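Local coordinates for protein glutamine synthetase (Streptomyces coelicolor, PDB 4BAX) that belongs to the glutamine synthetase family, pairing a beta-grasp domain with a catalytic domain in each of ten chains of its assembly, at residues K265-G270 with D314-A319. Residues are numbered along the deposited sequence; the frame is centred on the assembly and turned at random.
Sequences KNYGAG and DRRPNA
Pro317 CG lies over one face of the Tyr267 ring, a CH-pi contact 3.8 Å from that carbon to the ring centroid, while Arg316 CB sits in plane at the ring's edge. Tyr267 CE2 in turn rests over one face of the Arg316 guanidinium, whose plane stands 75° from the ring. Asp314 and Arg316 form an Asx turn as the chain leaves strand 312-314, within the mixed sheet of the catalytic domain; the loop between helices 259-264 and 271-274 packs against the turn and the residues that follow it, Pro317 and Asn318. Asp314 OD1 takes Arg316 N at 3.1 Å and also Arg316 NE, on opposite faces of the carboxylate. Bent at chi3 (-66°), the arginine chain folds back, and NE and NH2 grip the carboxylate side-on in a salt bridge, NE on OD1 and NH2 on OD2. Asp314 OD2 is shared: Arg316 NH2 meets it from one face, Tyr267 OH from the other, the phenol bond measuring 2.6 Å. The same hydroxyl bonds His263 ND1, and Val326 of helix 323-341 touches both Tyr267 and Pro317. Beyond the proline, Asn318 OD1 accepts from Arg274 NE. The loops' backbones join where Asn318 N meets Tyr267 O at 3.0 Å, with an N-H...O angle of 159°.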
ATOM      1  N   LYS A 265     -37.929 -25.740  18.131  1.00 32.90           N
ATOM      2  CA  LYS A 265     -38.360 -24.658  17.189  1.00 33.36           C
ATOM      3  C   LYS A 265     -38.327 -23.273  17.793  1.00 33.29           C
ATOM      4  O   LYS A 265     -38.580 -22.282  17.083  1.00 32.97           O
ATOM      5  CB  LYS A 265     -39.773 -24.912  16.623  1.00 34.03           C
ATOM      6  CG  LYS A 265     -40.900 -24.832  17.643  1.00 35.88           C
ATOM      7  CD  LYS A 265     -42.263 -25.023  16.985  1.00 37.44           C
ATOM      8  CE  LYS A 265     -43.464 -25.162  17.944  1.00 39.12           C
ATOM      9  NZ  LYS A 265     -44.576 -24.871  17.028  1.00 40.10           N
ATOM     10  N   ASN A 266     -38.005 -23.173  19.075  1.00 33.10           N
ATOM     11  CA  ASN A 266     -37.851 -21.882  19.756  1.00 33.04           C
ATOM     12  C   ASN A 266     -36.445 -21.657  20.273  1.00 32.54           C
ATOM     13  O   ASN A 266     -36.191 -20.722  21.051  1.00 32.23           O
ATOM     14  CB  ASN A 266     -38.843 -21.758  20.920  1.00 33.58           C
ATOM     15  CG  ASN A 266     -40.255 -21.632  20.478  1.00 34.20           C
ATOM     16  OD1 ASN A 266     -40.676 -20.564  20.044  1.00 34.34           O
ATOM     17  ND2 ASN A 266     -41.010 -22.719  20.570  1.00 34.75           N
ATOM     18  N   TYR A 267     -35.531 -22.513  19.830  1.00 32.00           N
ATOM     19  CA  TYR A 267     -34.182 -22.536  20.379  1.00 31.36           C
ATOM     20  C   TYR A 267     -33.179 -21.773  19.525  1.00 31.11           C
ATOM     21  O   TYR A 267     -31.968 -21.895  19.721  1.00 31.03           O
ATOM     22  CB  TYR A 267     -33.720 -23.978  20.568  1.00 30.92           C
ATOM     23  CG  TYR A 267     -33.972 -24.551  21.940  1.00 30.83           C
ATOM     24  CD1 TYR A 267     -34.782 -23.901  22.866  1.00 30.89           C
ATOM     25  CD2 TYR A 267     -33.393 -25.754  22.314  1.00 30.86           C
ATOM     26  CE1 TYR A 267     -35.007 -24.453  24.133  1.00 30.90           C
ATOM     27  CE2 TYR A 267     -33.596 -26.302  23.574  1.00 30.80           C
ATOM     28  CZ  TYR A 267     -34.402 -25.660  24.477  1.00 30.84           C
ATOM     29  OH  TYR A 267     -34.589 -26.251  25.710  1.00 31.00           O
ATOM     30  N   GLY A 268     -33.686 -20.992  18.580  1.00 31.09           N
ATOM     31  CA  GLY A 268     -32.827 -20.133  17.802  1.00 31.33           C
ATOM     32  C   GLY A 268     -32.897 -20.424  16.326  1.00 31.98           C
ATOM     33  O   GLY A 268     -33.124 -21.558  15.905  1.00 32.11           O
ATOM     34  N   ALA A 269     -32.657 -19.390  15.533  1.00 32.56           N
ATOM     35  CA  ALA A 269     -32.754 -19.499  14.091  1.00 33.31           C
ATOM     36  C   ALA A 269     -31.546 -20.239  13.520  1.00 34.52           C
ATOM     37  O   ALA A 269     -30.401 -20.009  13.938  1.00 35.17           O
ATOM     38  CB  ALA A 269     -32.887 -18.103  13.471  1.00 32.86           C
ATOM     39  N   GLY A 270     -31.794 -21.157  12.594  1.00 34.83           N
ATOM     40  CA  GLY A 270     -30.696 -21.886  11.994  1.00 35.36           C
ATOM     41  C   GLY A 270     -30.196 -23.051  12.824  1.00 35.79           C
ATOM     42  O   GLY A 270     -29.077 -23.518  12.599  1.00 35.45           O
ATOM     43  N   ASP A 314     -29.004 -28.824  29.264  1.00 33.15           N
ATOM     44  CA  ASP A 314     -29.630 -28.876  27.960  1.00 33.09           C
ATOM     45  C   ASP A 314     -28.660 -28.321  26.932  1.00 33.37           C
ATOM     46  O   ASP A 314     -28.350 -27.119  26.950  1.00 33.51           O
ATOM     47  CB  ASP A 314     -30.922 -28.055  27.968  1.00 32.62           C
ATOM     48  CG  ASP A 314     -31.778 -28.293  26.727  1.00 32.57           C
ATOM     49  OD1 ASP A 314     -31.228 -28.790  25.720  1.00 32.63           O
ATOM     50  OD2 ASP A 314     -32.996 -27.978  26.741  1.00 32.48           O
ATOM     51  N   ARG A 315     -28.184 -29.200  26.043  1.00 33.38           N
ATOM     52  CA  ARG A 315     -27.152 -28.828  25.076  1.00 33.27           C
ATOM     53  C   ARG A 315     -27.732 -28.334  23.732  1.00 32.80           C
ATOM     54  O   ARG A 315     -26.977 -27.951  22.838  1.00 33.22           O
ATOM     55  CB  ARG A 315     -26.205 -30.009  24.849  1.00 33.63           C
ATOM     56  CG  ARG A 315     -25.605 -30.570  26.139  1.00 34.28           C
ATOM     57  CD  ARG A 315     -24.792 -31.842  25.887  1.00 35.43           C
ATOM     58  NE  ARG A 315     -23.647 -31.566  25.022  1.00 36.75           N
ATOM     59  CZ  ARG A 315     -22.478 -31.077  25.447  1.00 37.67           C
ATOM     60  NH1 ARG A 315     -22.277 -30.841  26.745  1.00 37.80           N
ATOM     61  NH2 ARG A 315     -21.490 -30.850  24.580  1.00 37.95           N
ATOM     62  N   ARG A 316     -29.053 -28.359  23.590  1.00 32.06           N
ATOM     63  CA  ARG A 316     -29.724 -27.925  22.352  1.00 31.76           C
ATOM     64  C   ARG A 316     -29.770 -26.404  22.012  1.00 28.19           C
ATOM     65  O   ARG A 316     -29.702 -26.061  20.834  1.00 29.26           O
ATOM     66  CB  ARG A 316     -31.130 -28.502  22.298  1.00 31.60           C
ATOM     67  CG  ARG A 316     -31.159 -30.013  22.205  1.00 31.29           C
ATOM     68  CD  ARG A 316     -32.568 -30.507  22.338  1.00 31.19           C
ATOM     69  NE  ARG A 316     -33.055 -30.208  23.682  1.00 31.18           N
ATOM     70  CZ  ARG A 316     -34.332 -30.294  24.042  1.00 31.42           C
ATOM     71  NH1 ARG A 316     -35.239 -30.685  23.155  1.00 31.54           N
ATOM     72  NH2 ARG A 316     -34.702 -30.003  25.290  1.00 31.34           N
ATOM     73  N   PRO A 317     -29.914 -25.503  23.001  1.00 27.02           N
ATOM     74  CA  PRO A 317     -30.129 -24.106  22.559  1.00 25.98           C
ATOM     75  C   PRO A 317     -28.945 -23.464  21.810  1.00 25.81           C
ATOM     76  O   PRO A 317     -27.761 -23.660  22.139  1.00 25.03           O
ATOM     77  CB  PRO A 317     -30.430 -23.350  23.870  1.00 25.45           C
ATOM     78  CG  PRO A 317     -30.814 -24.419  24.867  1.00 25.82           C
ATOM     79  CD  PRO A 317     -30.010 -25.640  24.471  1.00 26.60           C
ATOM     80  N   ASN A 318     -29.285 -22.717  20.760  1.00 26.21           N
ATOM     81  CA  ASN A 318     -28.294 -21.986  19.977  1.00 26.35           C
ATOM     82  C   ASN A 318     -27.759 -20.798  20.740  1.00 25.89           C
ATOM     83  O   ASN A 318     -28.403 -20.339  21.681  1.00 25.29           O
ATOM     84  CB  ASN A 318     -28.939 -21.451  18.717  1.00 27.03           C
ATOM     85  CG  ASN A 318     -29.029 -22.475  17.623  1.00 27.86           C
ATOM     86  OD1 ASN A 318     -28.679 -23.663  17.802  1.00 28.45           O
ATOM     87  ND2 ASN A 318     -29.493 -22.023  16.461  1.00 27.75           N
ATOM     88  N   ALA A 319     -26.605 -20.280  20.310  1.00 26.20           N
ATOM     89  CA  ALA A 319     -26.048 -19.057  20.889  1.00 26.32           C
ATOM     90  C   ALA A 319     -26.981 -17.868  20.656  1.00 27.42           C
ATOM     91  O   ALA A 319     -26.911 -16.882  21.398  1.00 27.28           O
ATOM     92  CB  ALA A 319     -24.669 -18.768  20.319  1.00 25.50           C
TER